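MgGH51 (Meripilus giganteus, PDB 6ZPV) hydrolyses terminal alpha-L-arabinofuranosyl residues as a family GH51 arabinofuranosidase, probably releasing arabinose from arabinose-bearing plant cell-wall polysaccharides. Local coordinates at residues A291-L305 / D352-F366. Residues are numbered along the deposited sequence; the frame is centred on the assembly and turned at random.
Sequences AGYSLGGTSLAENQL and DFFAAGSYPYRWHDF
Arg362 NH1 gives a nearly straight hydrogen bond (169°) to Ala291 O, 2.9 Å away, reaching it from above the carbonyl plane, while Tyr293 CB sits over one guanidinium face, toward its rim. The Tyr293 ring takes the methyl of Ala355 squarely over its centre, CB lying 3.4 Å from the centroid. Ser299 OG and Ser358 OG share a 2.7 Å hydrogen bond, and Tyr361 OH donates to Leu300 O at 2.6 Å. With CG between its backbone N and carbonyl carbon (chi1 72°), Tyr361 lies with Ser358 O over one ring face and Glu302 CB over the other. Beyond it, Glu302 OE2 comes within 2.6 Å of Asp365 OD2, consistent with a shared proton.

Behind this layer, partners near the guanidinium plane fix the rotation of Arg362: NH1 and NH2 both grip Asp352 OD1 in a salt bridge, NH2 also reaches Ala355 O, and NE donates to Ser358 OG. Thr382 binds the other Asp352 oxygen. The contact packs the loop between strand 284-289 and helix 306-320 of the (beta/alpha)8 barrel against the turn after strand 345-348 and the first turns of helix 359-373; Ile309 of helix 306-320 touches Asp365 and Phe366.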
loop_
_atom_site.group_PDB
_atom_site.type_symbol
_atom_site.label_atom_id
_atom_site.label_comp_id
_atom_site.label_asym_id
_atom_site.label_seq_id
_atom_site.Cartn_x
_atom_site.Cartn_y
_atom_site.Cartn_z
ATOM N N ALA A 291 17.976 8.102 -3.560
ATOM C CA ALA A 291 19.435 7.842 -3.518
ATOM C C ALA A 291 20.171 8.392 -4.731
ATOM O O ALA A 291 21.264 7.917 -5.021
ATOM C CB ALA A 291 19.699 6.371 -3.312
ATOM N N GLY A 292 19.653 9.408 -5.377
ATOM C CA GLY A 292 20.394 10.067 -6.474
ATOM C C GLY A 292 20.153 9.520 -7.852
ATOM O O GLY A 292 20.900 9.850 -8.777
ATOM N N TYR A 293 19.130 8.699 -8.047
ATOM C CA TYR A 293 18.728 8.134 -9.353
ATOM C C TYR A 293 17.248 8.294 -9.578
ATOM O O TYR A 293 16.452 8.101 -8.637
ATOM C CB TYR A 293 19.159 6.649 -9.457
ATOM C CG TYR A 293 18.815 6.026 -10.774
ATOM C CD1 TYR A 293 19.529 6.334 -11.911
ATOM C CD2 TYR A 293 17.790 5.114 -10.902
ATOM C CE1 TYR A 293 19.196 5.777 -13.131
ATOM C CE2 TYR A 293 17.473 4.526 -12.105
ATOM C CZ TYR A 293 18.154 4.870 -13.249
ATOM O OH TYR A 293 17.908 4.304 -14.458
ATOM N N SER A 294 16.874 8.595 -10.811
ATOM C CA SER A 294 15.468 8.616 -11.223
ATOM C C SER A 294 15.276 7.839 -12.511
ATOM O O SER A 294 16.255 7.481 -13.177
ATOM C CB SER A 294 14.964 10.077 -11.309
ATOM O OG SER A 294 15.718 10.835 -12.219
ATOM N N LEU A 295 14.002 7.550 -12.830
ATOM C CA LEU A 295 13.718 6.462 -13.771
ATOM C C LEU A 295 13.995 6.841 -15.233
ATOM O O LEU A 295 14.099 5.912 -16.039
ATOM C CB LEU A 295 12.269 5.994 -13.578
ATOM C CG LEU A 295 12.050 5.255 -12.265
ATOM C CD1 LEU A 295 10.572 5.219 -11.914
ATOM C CD2 LEU A 295 12.595 3.835 -12.349
ATOM N N GLY A 296 14.202 8.122 -15.531
ATOM C CA GLY A 296 14.690 8.496 -16.874
ATOM C C GLY A 296 16.160 8.225 -17.070
ATOM O O GLY A 296 16.663 8.493 -18.173
ATOM N N GLY A 297 16.832 7.606 -16.099
ATOM C CA GLY A 297 18.212 7.163 -16.295
ATOM C C GLY A 297 19.283 8.071 -15.776
ATOM O O GLY A 297 20.477 7.701 -15.856
ATOM N N THR A 298 18.923 9.225 -15.190
ATOM C CA THR A 298 19.939 10.170 -14.685
ATOM C C THR A 298 20.356 9.835 -13.269
ATOM O O THR A 298 19.517 9.811 -12.341
ATOM C CB THR A 298 19.424 11.585 -14.739
ATOM O OG1 THR A 298 19.149 11.894 -16.102
ATOM C CG2 THR A 298 20.388 12.604 -14.223
ATOM N N SER A 299 21.648 9.642 -13.090
ATOM C CA SER A 299 22.305 9.600 -11.780
ATOM C C SER A 299 22.882 10.978 -11.489
ATOM O O SER A 299 23.634 11.475 -12.338
ATOM C CB SER A 299 23.412 8.593 -11.719
ATOM O OG SER A 299 22.936 7.241 -11.902
ATOM N N LEU A 300 22.658 11.505 -10.325
ATOM C CA LEU A 300 23.407 12.698 -9.908
ATOM C C LEU A 300 24.892 12.379 -9.819
ATOM O O LEU A 300 25.267 11.273 -9.369
ATOM C CB LEU A 300 22.893 13.165 -8.569
ATOM C CG LEU A 300 21.455 13.669 -8.558
ATOM C CD1 LEU A 300 21.141 14.115 -7.151
ATOM C CD2 LEU A 300 21.254 14.790 -9.583
ATOM N N ALA A 301 25.704 13.329 -10.208
ATOM C CA ALA A 301 27.143 13.205 -10.050
ATOM C C ALA A 301 27.486 13.110 -8.564
ATOM O O ALA A 301 26.791 13.688 -7.692
ATOM C CB ALA A 301 27.825 14.442 -10.671
ATOM N N GLU A 302 28.636 12.502 -8.250
ATOM C CA GLU A 302 29.024 12.396 -6.861
ATOM C C GLU A 302 29.067 13.764 -6.183
ATOM O O GLU A 302 28.685 13.869 -5.011
ATOM C CB GLU A 302 30.312 11.602 -6.741
ATOM C CG GLU A 302 30.652 11.338 -5.299
ATOM C CD GLU A 302 31.698 10.344 -5.102
ATOM O OE1 GLU A 302 32.458 10.040 -6.066
ATOM O OE2 GLU A 302 31.766 9.845 -3.976
ATOM N N ASN A 303 29.593 14.767 -6.855
ATOM C CA ASN A 303 29.762 16.107 -6.247
ATOM C C ASN A 303 28.443 16.865 -6.150
ATOM O O ASN A 303 28.493 18.021 -5.653
ATOM C CB ASN A 303 30.868 16.877 -6.975
ATOM C CG ASN A 303 30.497 17.327 -8.363
ATOM O OD1 ASN A 303 29.383 17.160 -8.844
ATOM N ND2 ASN A 303 31.459 17.998 -9.007
ATOM N N GLN A 304 27.322 16.260 -6.513
ATOM C CA GLN A 304 25.978 16.875 -6.382
ATOM C C GLN A 304 25.164 16.252 -5.235
ATOM O O GLN A 304 24.050 16.694 -4.976
ATOM C CB GLN A 304 25.184 16.736 -7.733
ATOM C CG GLN A 304 25.692 17.465 -9.044
ATOM C CD GLN A 304 24.817 17.155 -10.291
ATOM O OE1 GLN A 304 24.703 15.963 -10.820
ATOM N NE2 GLN A 304 24.117 18.209 -10.791
ATOM N N LEU A 305 25.657 15.191 -4.603
ATOM C CA LEU A 305 24.824 14.406 -3.685
ATOM C C LEU A 305 24.552 15.095 -2.354
ATOM O O LEU A 305 23.524 14.759 -1.720
ATOM C CB LEU A 305 25.426 13.035 -3.401
ATOM C CG LEU A 305 25.614 12.126 -4.609
ATOM C CD1 LEU A 305 26.266 10.822 -4.182
ATOM C CD2 LEU A 305 24.290 11.876 -5.306
ATOM N N ASP A 352 18.378 -0.277 -7.714
ATOM C CA ASP A 352 19.587 0.388 -8.257
ATOM C C ASP A 352 20.430 -0.576 -9.093
ATOM O O ASP A 352 21.405 -0.140 -9.680
ATOM C CB ASP A 352 20.378 1.084 -7.164
ATOM C CG ASP A 352 19.595 2.281 -6.648
ATOM O OD1 ASP A 352 19.678 3.370 -7.296
ATOM O OD2 ASP A 352 18.866 2.144 -5.644
ATOM N N PHE A 353 20.005 -1.867 -9.200
ATOM C CA PHE A 353 20.601 -2.721 -10.227
ATOM C C PHE A 353 20.440 -2.146 -11.611
ATOM O O PHE A 353 21.201 -2.497 -12.528
ATOM C CB PHE A 353 20.088 -4.163 -10.132
ATOM C CG PHE A 353 18.611 -4.335 -10.209
ATOM C CD1 PHE A 353 17.962 -4.315 -11.434
ATOM C CD2 PHE A 353 17.853 -4.515 -9.061
ATOM C CE1 PHE A 353 16.589 -4.500 -11.537
ATOM C CE2 PHE A 353 16.471 -4.720 -9.147
ATOM C CZ PHE A 353 15.842 -4.691 -10.383
ATOM N N PHE A 354 19.448 -1.272 -11.841
ATOM C CA PHE A 354 19.308 -0.613 -13.153
ATOM C C PHE A 354 20.281 0.551 -13.356
ATOM O O PHE A 354 20.426 1.042 -14.478
ATOM C CB PHE A 354 17.885 -0.086 -13.328
ATOM C CG PHE A 354 16.852 -1.132 -13.675
ATOM C CD1 PHE A 354 17.042 -2.026 -14.717
ATOM C CD2 PHE A 354 15.652 -1.183 -12.981
ATOM C CE1 PHE A 354 16.052 -2.937 -15.041
ATOM C CE2 PHE A 354 14.673 -2.095 -13.354
ATOM C CZ PHE A 354 14.866 -2.986 -14.356
ATOM N N ALA A 355 20.950 0.983 -12.266
ATOM C CA ALA A 355 21.895 2.130 -12.268
ATOM C C ALA A 355 23.141 1.743 -11.480
ATOM O O ALA A 355 23.596 2.469 -10.603
ATOM C CB ALA A 355 21.184 3.353 -11.698
ATOM N N ALA A 356 23.664 0.553 -11.790
ATOM C CA ALA A 356 24.773 -0.003 -11.008
ATOM C C ALA A 356 26.109 0.655 -11.273
ATOM O O ALA A 356 27.051 0.443 -10.494
ATOM C CB ALA A 356 24.799 -1.488 -11.184
ATOM N N GLY A 357 26.227 1.411 -12.375
ATOM C CA GLY A 357 27.462 2.173 -12.614
ATOM C C GLY A 357 27.681 3.265 -11.617
ATOM O O GLY A 357 28.852 3.503 -11.253
ATOM N N SER A 358 26.640 3.888 -11.116
ATOM C CA SER A 358 26.750 4.962 -10.100
ATOM C C SER A 358 26.431 4.497 -8.689
ATOM O O SER A 358 26.780 5.209 -7.748
ATOM C CB SER A 358 25.857 6.113 -10.494
ATOM O OG SER A 358 24.507 5.691 -10.427
ATOM N N TYR A 359 25.721 3.392 -8.535
ATOM C CA TYR A 359 25.317 3.024 -7.166
ATOM C C TYR A 359 26.512 2.884 -6.242
ATOM O O TYR A 359 26.379 3.236 -5.060
ATOM C CB TYR A 359 24.446 1.769 -7.110
ATOM C CG TYR A 359 23.727 1.563 -5.792
ATOM C CD1 TYR A 359 22.738 2.449 -5.359
ATOM C CD2 TYR A 359 23.921 0.439 -5.004
ATOM C CE1 TYR A 359 21.969 2.234 -4.237
ATOM C CE2 TYR A 359 23.135 0.187 -3.887
ATOM C CZ TYR A 359 22.121 1.056 -3.537
ATOM O OH TYR A 359 21.295 0.723 -2.473
ATOM N N PRO A 360 27.704 2.374 -6.648
ATOM C CA PRO A 360 28.774 2.282 -5.659
ATOM C C PRO A 360 29.082 3.602 -4.935
ATOM O O PRO A 360 29.186 3.620 -3.715
ATOM C CB PRO A 360 29.911 1.686 -6.426
ATOM C CG PRO A 360 29.245 0.829 -7.492
ATOM C CD PRO A 360 28.040 1.655 -7.901
ATOM N N TYR A 361 29.182 4.713 -5.651
ATOM C CA TYR A 361 29.466 5.986 -4.978
ATOM C C TYR A 361 28.222 6.524 -4.281
ATOM O O TYR A 361 28.330 7.204 -3.269
ATOM C CB TYR A 361 30.164 7.030 -5.877
ATOM C CG TYR A 361 29.339 7.690 -6.968
ATOM C CD1 TYR A 361 28.348 8.605 -6.659
ATOM C CD2 TYR A 361 29.568 7.453 -8.306
ATOM C CE1 TYR A 361 27.614 9.242 -7.667
ATOM C CE2 TYR A 361 28.852 8.060 -9.311
ATOM C CZ TYR A 361 27.899 8.994 -8.992
ATOM O OH TYR A 361 27.181 9.585 -10.030
ATOM N N ARG A 362 27.039 6.295 -4.861
ATOM C CA ARG A 362 25.810 6.764 -4.219
ATOM C C ARG A 362 25.583 6.024 -2.869
ATOM O O ARG A 362 25.373 6.681 -1.825
ATOM C CB ARG A 362 24.603 6.662 -5.144
ATOM C CG ARG A 362 24.754 7.527 -6.384
ATOM C CD ARG A 362 23.545 7.511 -7.319
ATOM N NE ARG A 362 23.273 6.209 -7.936
ATOM C CZ ARG A 362 22.264 5.376 -7.709
ATOM N NH1 ARG A 362 21.383 5.591 -6.737
ATOM N NH2 ARG A 362 22.109 4.324 -8.474
ATOM N N TRP A 363 25.621 4.706 -2.920
ATOM C CA TRP A 363 25.587 3.902 -1.684
ATOM C C TRP A 363 26.695 4.346 -0.738
ATOM O O TRP A 363 26.439 4.555 0.467
ATOM C CB TRP A 363 25.781 2.410 -2.047
ATOM C CG TRP A 363 26.039 1.524 -0.858
ATOM C CD1 TRP A 363 27.241 1.158 -0.350
ATOM C CD2 TRP A 363 25.049 0.937 0.007
ATOM N NE1 TRP A 363 27.090 0.415 0.771
ATOM C CE2 TRP A 363 25.752 0.256 1.009
ATOM C CE3 TRP A 363 23.645 0.944 0.064
ATOM C CZ2 TRP A 363 25.120 -0.437 2.032
ATOM C CZ3 TRP A 363 23.024 0.265 1.077
ATOM C CH2 TRP A 363 23.752 -0.424 2.053
ATOM N N HIS A 364 27.935 4.429 -1.190
ATOM C CA HIS A 364 29.011 4.777 -0.255
ATOM C C HIS A 364 28.717 6.109 0.426
ATOM O O HIS A 364 28.832 6.210 1.669
ATOM C CB HIS A 364 30.342 4.852 -0.989
ATOM C CG HIS A 364 31.454 5.297 -0.081
ATOM N ND1 HIS A 364 31.699 6.637 0.200
ATOM C CD2 HIS A 364 32.279 4.590 0.695
ATOM C CE1 HIS A 364 32.708 6.717 1.075
ATOM N NE2 HIS A 364 33.052 5.529 1.380
ATOM N N ASP A 365 28.366 7.109 -0.350
ATOM C CA ASP A 365 28.264 8.452 0.253
ATOM C C ASP A 365 26.988 8.566 1.130
ATOM O O ASP A 365 27.056 9.130 2.208
ATOM C CB ASP A 365 28.313 9.538 -0.823
ATOM C CG ASP A 365 29.656 9.626 -1.548
ATOM O OD1 ASP A 365 30.601 8.888 -1.185
ATOM O OD2 ASP A 365 29.768 10.496 -2.424
ATOM N N PHE A 366 25.872 8.002 0.659
ATOM C CA PHE A 366 24.673 7.999 1.498
ATOM C C PHE A 366 24.893 7.214 2.742
ATOM O O PHE A 366 24.567 7.729 3.825
ATOM C CB PHE A 366 23.440 7.475 0.727
ATOM C CG PHE A 366 22.657 8.495 -0.065
ATOM C CD1 PHE A 366 23.074 8.874 -1.334
ATOM C CD2 PHE A 366 21.555 9.083 0.488
ATOM C CE1 PHE A 366 22.369 9.838 -2.037
ATOM C CE2 PHE A 366 20.845 10.061 -0.215
ATOM C CZ PHE A 366 21.246 10.419 -1.473
HETATM O O HOH W 1 28.744 13.008 -1.691
#